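Local coordinates for glutamyl-tRNA(Gln) amidotransferase subunit F, mitochondrial (Saccharomyces cerevisiae, PDB 4N0H), which belongs to the GatC-like clan and serves as a subunit of the mitochondrial glutamyl-tRNA(Gln) amidotransferase complex of yeast, at residues P45-L55 against I67-A75. Residues are numbered along the deposited sequence; the frame is centred on the assembly and turned at random.
Sequences PPSAEAVKKLL and IKEIQMRLA
Gln-71 makes the one hydrogen bond across this contact: its NE2 donates to the carbonyl O of Pro-46 over 2.9 Å, nearly straight at 163°. The acceptor lies almost in the Gln-71 amide plane and the donor in the carbonyl plane, so the carboxamide is held at a definite rotation. With CG anti to its own carbonyl carbon (chi1 -78°) and the chain extended beyond it, Gln-71 reaches the turn just before Ser-47, the N-cap of helix 48-57; Ser-47 OG accepts a weak bond from Ala-50 N. Helices 48-57 and 67-81 form a helix-loop-helix unit in this GatC-like-clan subunit, their segments crossing at 92° with apolar side chains packed between them. Ile-67 is a knob in the hole formed by Ala-48, Val-51, Lys-52 and Leu-55; its CG2 lies 3.7 Å from Ala-48 CB, while CD1 runs on to Val-51 CG1 and Leu-55 CD1. Val-51 straddles the next turn, its chi1 of 166° turning the two methyls to different partners: CG1 meets Ile-70 CG2 at 3.7 Å, and CG2 rests on Gln-71 CG. Leu-55 CD2 and Ile-70 CD1 meet tip to tip. At the other end the prolines take over. Pro-46 CG presses on Leu-74 CD2 at 3.6 Å, and Pro-45 packs on Ala-75 CB and, through CG, on Met-72 CE. Another protein chain packs on Leu-54, Leu-55 and Leu-74.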
ATOM      1  N   PRO C  45      -5.274  22.457 -18.983  1.00 71.11           N
ATOM      2  CA  PRO C  45      -5.645  21.093 -18.589  1.00 66.65           C
ATOM      3  C   PRO C  45      -4.936  20.058 -19.450  1.00 61.59           C
ATOM      4  O   PRO C  45      -4.447  20.403 -20.524  1.00 62.01           O
ATOM      5  CB  PRO C  45      -7.154  21.045 -18.868  1.00 69.15           C
ATOM      6  CG  PRO C  45      -7.589  22.467 -18.918  1.00 73.06           C
ATOM      7  CD  PRO C  45      -6.429  23.216 -19.488  1.00 72.94           C
ATOM      8  N   PRO C  46      -4.869  18.802 -18.981  1.00 57.06           N
ATOM      9  CA  PRO C  46      -4.358  17.734 -19.845  1.00 53.22           C
ATOM     10  C   PRO C  46      -5.291  17.560 -21.035  1.00 51.45           C
ATOM     11  O   PRO C  46      -6.480  17.860 -20.918  1.00 49.77           O
ATOM     12  CB  PRO C  46      -4.408  16.497 -18.943  1.00 53.24           C
ATOM     13  CG  PRO C  46      -5.420  16.829 -17.895  1.00 57.02           C
ATOM     14  CD  PRO C  46      -5.268  18.298 -17.656  1.00 57.34           C
ATOM     15  N   SER C  47      -4.763  17.091 -22.161  1.00 49.93           N
ATOM     16  CA  SER C  47      -5.557  16.971 -23.379  1.00 48.56           C
ATOM     17  C   SER C  47      -6.600  15.872 -23.242  1.00 49.39           C
ATOM     18  O   SER C  47      -6.523  15.037 -22.341  1.00 43.20           O
ATOM     19  CB  SER C  47      -4.660  16.690 -24.585  1.00 48.63           C
ATOM     20  OG  SER C  47      -4.042  15.420 -24.480  1.00 49.90           O
ATOM     21  N   ALA C  48      -7.578  15.880 -24.144  1.00 47.79           N
ATOM     22  CA  ALA C  48      -8.621  14.864 -24.160  1.00 47.48           C
ATOM     23  C   ALA C  48      -8.014  13.488 -24.415  1.00 47.68           C
ATOM     24  O   ALA C  48      -8.531  12.476 -23.947  1.00 49.39           O
ATOM     25  CB  ALA C  48      -9.664  15.193 -25.224  1.00 47.55           C
ATOM     26  N   GLU C  49      -6.918  13.462 -25.168  1.00 44.96           N
ATOM     27  CA  GLU C  49      -6.211  12.218 -25.445  1.00 44.55           C
ATOM     28  C   GLU C  49      -5.493  11.725 -24.190  1.00 42.77           C
ATOM     29  O   GLU C  49      -5.265  10.526 -24.027  1.00 44.49           O
ATOM     30  CB  GLU C  49      -5.213  12.407 -26.587  1.00 47.38           C
ATOM     31  N   ALA C  50      -5.141  12.655 -23.306  1.00 38.35           N
ATOM     32  CA  ALA C  50      -4.500  12.298 -22.046  1.00 38.48           C
ATOM     33  C   ALA C  50      -5.512  11.678 -21.091  1.00 40.56           C
ATOM     34  O   ALA C  50      -5.205  10.717 -20.392  1.00 40.83           O
ATOM     35  CB  ALA C  50      -3.843  13.513 -21.412  1.00 37.60           C
ATOM     36  N   VAL C  51      -6.719  12.238 -21.070  1.00 40.05           N
ATOM     37  CA  VAL C  51      -7.788  11.726 -20.221  1.00 41.43           C
ATOM     38  C   VAL C  51      -8.226  10.327 -20.659  1.00 42.44           C
ATOM     39  O   VAL C  51      -8.436   9.444 -19.827  1.00 42.80           O
ATOM     40  CB  VAL C  51      -8.995  12.692 -20.188  1.00 40.44           C
ATOM     41  CG1 VAL C  51     -10.222  12.015 -19.589  1.00 39.25           C
ATOM     42  CG2 VAL C  51      -8.641  13.951 -19.407  1.00 39.39           C
ATOM     43  N   LYS C  52      -8.346  10.125 -21.968  1.00 45.49           N
ATOM     44  CA  LYS C  52      -8.710   8.815 -22.498  1.00 44.56           C
ATOM     45  C   LYS C  52      -7.653   7.768 -22.144  1.00 42.34           C
ATOM     46  O   LYS C  52      -7.987   6.636 -21.781  1.00 40.80           O
ATOM     47  CB  LYS C  52      -8.930   8.880 -24.011  1.00 45.28           C
ATOM     48  CG  LYS C  52     -10.133   9.726 -24.408  1.00 49.40           C
ATOM     49  CD  LYS C  52     -10.404   9.662 -25.902  1.00 50.39           C
ATOM     50  CE  LYS C  52     -11.621  10.495 -26.272  1.00 53.17           C
ATOM     51  NZ  LYS C  52     -11.886  10.477 -27.743  1.00 58.23           N
ATOM     52  N   LYS C  53      -6.384   8.157 -22.238  1.00 43.15           N
ATOM     53  CA  LYS C  53      -5.288   7.293 -21.817  1.00 41.92           C
ATOM     54  C   LYS C  53      -5.421   6.940 -20.337  1.00 39.72           C
ATOM     55  O   LYS C  53      -5.285   5.783 -19.953  1.00 38.22           O
ATOM     56  CB  LYS C  53      -3.938   7.965 -22.073  1.00 45.24           C
ATOM     57  CG  LYS C  53      -2.754   7.155 -21.560  1.00 50.12           C
ATOM     58  CD  LYS C  53      -1.437   7.906 -21.696  1.00 53.90           C
ATOM     59  CE  LYS C  53      -0.779   8.099 -20.338  1.00 57.17           C
ATOM     60  NZ  LYS C  53       0.670   8.433 -20.449  1.00 57.34           N
ATOM     61  N   LEU C  54      -5.698   7.949 -19.518  1.00 39.57           N
ATOM     62  CA  LEU C  54      -5.853   7.767 -18.077  1.00 38.92           C
ATOM     63  C   LEU C  54      -7.023   6.845 -17.726  1.00 36.59           C
ATOM     64  O   LEU C  54      -6.916   6.012 -16.826  1.00 38.44           O
ATOM     65  CB  LEU C  54      -6.026   9.125 -17.387  1.00 35.93           C
ATOM     66  CG  LEU C  54      -4.882   9.676 -16.531  1.00 39.90           C
ATOM     67  CD1 LEU C  54      -3.611   8.841 -16.637  1.00 37.32           C
ATOM     68  CD2 LEU C  54      -4.601  11.130 -16.883  1.00 36.86           C
ATOM     69  N   LEU C  55      -8.136   6.999 -18.435  1.00 35.40           N
ATOM     70  CA  LEU C  55      -9.313   6.155 -18.214  1.00 34.70           C
ATOM     71  C   LEU C  55      -9.024   4.690 -18.545  1.00 37.33           C
ATOM     72  O   LEU C  55      -9.543   3.781 -17.899  1.00 41.01           O
ATOM     73  CB  LEU C  55     -10.501   6.659 -19.043  1.00 33.15           C
ATOM     74  CG  LEU C  55     -11.159   7.965 -18.585  1.00 35.85           C
ATOM     75  CD1 LEU C  55     -12.010   8.568 -19.700  1.00 41.38           C
ATOM     76  CD2 LEU C  55     -11.990   7.751 -17.324  1.00 31.07           C
ATOM     77  N   ILE C  67     -15.430  13.924 -20.733  1.00 54.16           N
ATOM     78  CA  ILE C  67     -14.007  14.208 -20.923  1.00 52.15           C
ATOM     79  C   ILE C  67     -13.594  15.611 -20.475  1.00 52.29           C
ATOM     80  O   ILE C  67     -12.583  15.777 -19.791  1.00 49.76           O
ATOM     81  CB  ILE C  67     -13.575  13.987 -22.390  1.00 47.60           C
ATOM     82  CG1 ILE C  67     -13.932  12.570 -22.843  1.00 49.06           C
ATOM     83  CG2 ILE C  67     -12.082  14.229 -22.551  1.00 45.13           C
ATOM     84  CD1 ILE C  67     -13.211  11.478 -22.066  1.00 48.96           C
ATOM     85  N   LYS C  68     -14.378  16.614 -20.854  1.00 51.19           N
ATOM     86  CA  LYS C  68     -14.067  17.996 -20.501  1.00 54.40           C
ATOM     87  C   LYS C  68     -14.121  18.204 -18.990  1.00 51.95           C
ATOM     88  O   LYS C  68     -13.296  18.923 -18.419  1.00 47.52           O
ATOM     89  CB  LYS C  68     -15.027  18.961 -21.198  1.00 61.42           C
ATOM     90  CG  LYS C  68     -14.555  20.405 -21.189  1.00 69.31           C
ATOM     91  CD  LYS C  68     -13.410  20.617 -22.170  1.00 74.21           C
ATOM     92  CE  LYS C  68     -13.922  20.784 -23.593  1.00 78.33           C
ATOM     93  NZ  LYS C  68     -14.706  22.040 -23.745  1.00 80.71           N
ATOM     94  N   GLU C  69     -15.096  17.567 -18.349  1.00 52.82           N
ATOM     95  CA  GLU C  69     -15.260  17.651 -16.902  1.00 55.67           C
ATOM     96  C   GLU C  69     -14.080  17.018 -16.166  1.00 51.94           C
ATOM     97  O   GLU C  69     -13.625  17.534 -15.145  1.00 47.89           O
ATOM     98  CB  GLU C  69     -16.570  16.983 -16.479  1.00 62.01           C
ATOM     99  CG  GLU C  69     -16.789  16.921 -14.977  1.00 66.45           C
ATOM    100  CD  GLU C  69     -18.167  16.399 -14.614  1.00 69.55           C
ATOM    101  OE1 GLU C  69     -19.075  16.470 -15.470  1.00 72.55           O
ATOM    102  OE2 GLU C  69     -18.340  15.918 -13.474  1.00 68.83           O
ATOM    103  N   ILE C  70     -13.590  15.898 -16.690  1.00 48.89           N
ATOM    104  CA  ILE C  70     -12.413  15.247 -16.128  1.00 47.12           C
ATOM    105  C   ILE C  70     -11.178  16.125 -16.322  1.00 46.53           C
ATOM    106  O   ILE C  70     -10.355  16.257 -15.417  1.00 44.63           O
ATOM    107  CB  ILE C  70     -12.176  13.850 -16.751  1.00 45.15           C
ATOM    108  CG1 ILE C  70     -13.395  12.953 -16.525  1.00 41.38           C
ATOM    109  CG2 ILE C  70     -10.938  13.204 -16.157  1.00 41.03           C
ATOM    110  CD1 ILE C  70     -13.265  11.568 -17.121  1.00 39.17           C
ATOM    111  N   GLN C  71     -11.065  16.730 -17.503  1.00 46.05           N
ATOM    112  CA  GLN C  71      -9.981  17.664 -17.802  1.00 48.90           C
ATOM    113  C   GLN C  71      -9.929  18.814 -16.804  1.00 49.61           C
ATOM    114  O   GLN C  71      -8.859  19.172 -16.317  1.00 47.56           O
ATOM    115  CB  GLN C  71     -10.140  18.243 -19.210  1.00 47.47           C
ATOM    116  CG  GLN C  71      -9.704  17.324 -20.334  1.00 46.76           C
ATOM    117  CD  GLN C  71      -9.969  17.930 -21.697  1.00 49.14           C
ATOM    118  OE1 GLN C  71     -11.104  17.943 -22.172  1.00 49.22           O
ATOM    119  NE2 GLN C  71      -8.921  18.444 -22.332  1.00 48.08           N
ATOM    120  N   MET C  72     -11.093  19.390 -16.517  1.00 53.14           N
ATOM    121  CA  MET C  72     -11.201  20.534 -15.616  1.00 54.05           C
ATOM    122  C   MET C  72     -10.796  20.160 -14.198  1.00 49.89           C
ATOM    123  O   MET C  72      -9.955  20.822 -13.587  1.00 46.33           O
ATOM    124  CB  MET C  72     -12.636  21.069 -15.605  1.00 60.74           C
ATOM    125  CG  MET C  72     -12.792  22.519 -16.051  1.00 67.45           C
ATOM    126  SD  MET C  72     -12.841  22.730 -17.845  1.00154.97           S
ATOM    127  CE  MET C  72     -11.107  22.960 -18.229  1.00 77.32           C
ATOM    128  N   ARG C  73     -11.412  19.101 -13.682  1.00 47.82           N
ATOM    129  CA  ARG C  73     -11.162  18.639 -12.322  1.00 47.53           C
ATOM    130  C   ARG C  73      -9.692  18.290 -12.124  1.00 44.15           C
ATOM    131  O   ARG C  73      -9.072  18.696 -11.141  1.00 44.56           O
ATOM    132  CB  ARG C  73     -12.037  17.425 -12.007  1.00 47.39           C
ATOM    133  CG  ARG C  73     -11.994  16.988 -10.553  1.00 50.16           C
ATOM    134  CD  ARG C  73     -12.797  15.717 -10.334  1.00 55.93           C
ATOM    135  NE  ARG C  73     -12.245  14.589 -11.082  1.00 62.55           N
ATOM    136  CZ  ARG C  73     -12.842  14.009 -12.119  1.00 65.61           C
ATOM    137  NH1 ARG C  73     -14.027  14.438 -12.535  1.00 68.84           N
ATOM    138  NH2 ARG C  73     -12.258  12.987 -12.734  1.00 62.70           N
ATOM    139  N   LEU C  74      -9.145  17.541 -13.076  1.00 42.84           N
ATOM    140  CA  LEU C  74      -7.743  17.143 -13.045  1.00 40.02           C
ATOM    141  C   LEU C  74      -6.830  18.369 -13.091  1.00 43.10           C
ATOM    142  O   LEU C  74      -5.816  18.425 -12.396  1.00 39.16           O
ATOM    143  CB  LEU C  74      -7.453  16.202 -14.214  1.00 36.43           C
ATOM    144  CG  LEU C  74      -6.198  15.332 -14.226  1.00 38.93           C
ATOM    145  CD1 LEU C  74      -6.033  14.571 -12.913  1.00 31.28           C
ATOM    146  CD2 LEU C  74      -6.276  14.358 -15.393  1.00 41.76           C
ATOM    147  N   ALA C  75      -7.202  19.354 -13.906  1.00 44.48           N
ATOM    148  CA  ALA C  75      -6.445  20.599 -14.003  1.00 41.84           C
ATOM    149  C   ALA C  75      -6.332  21.291 -12.646  1.00 40.38           C
ATOM    150  O   ALA C  75      -5.258  21.753 -12.267  1.00 40.48           O
ATOM    151  CB  ALA C  75      -7.082  21.535 -15.028  1.00 44.72           C
TER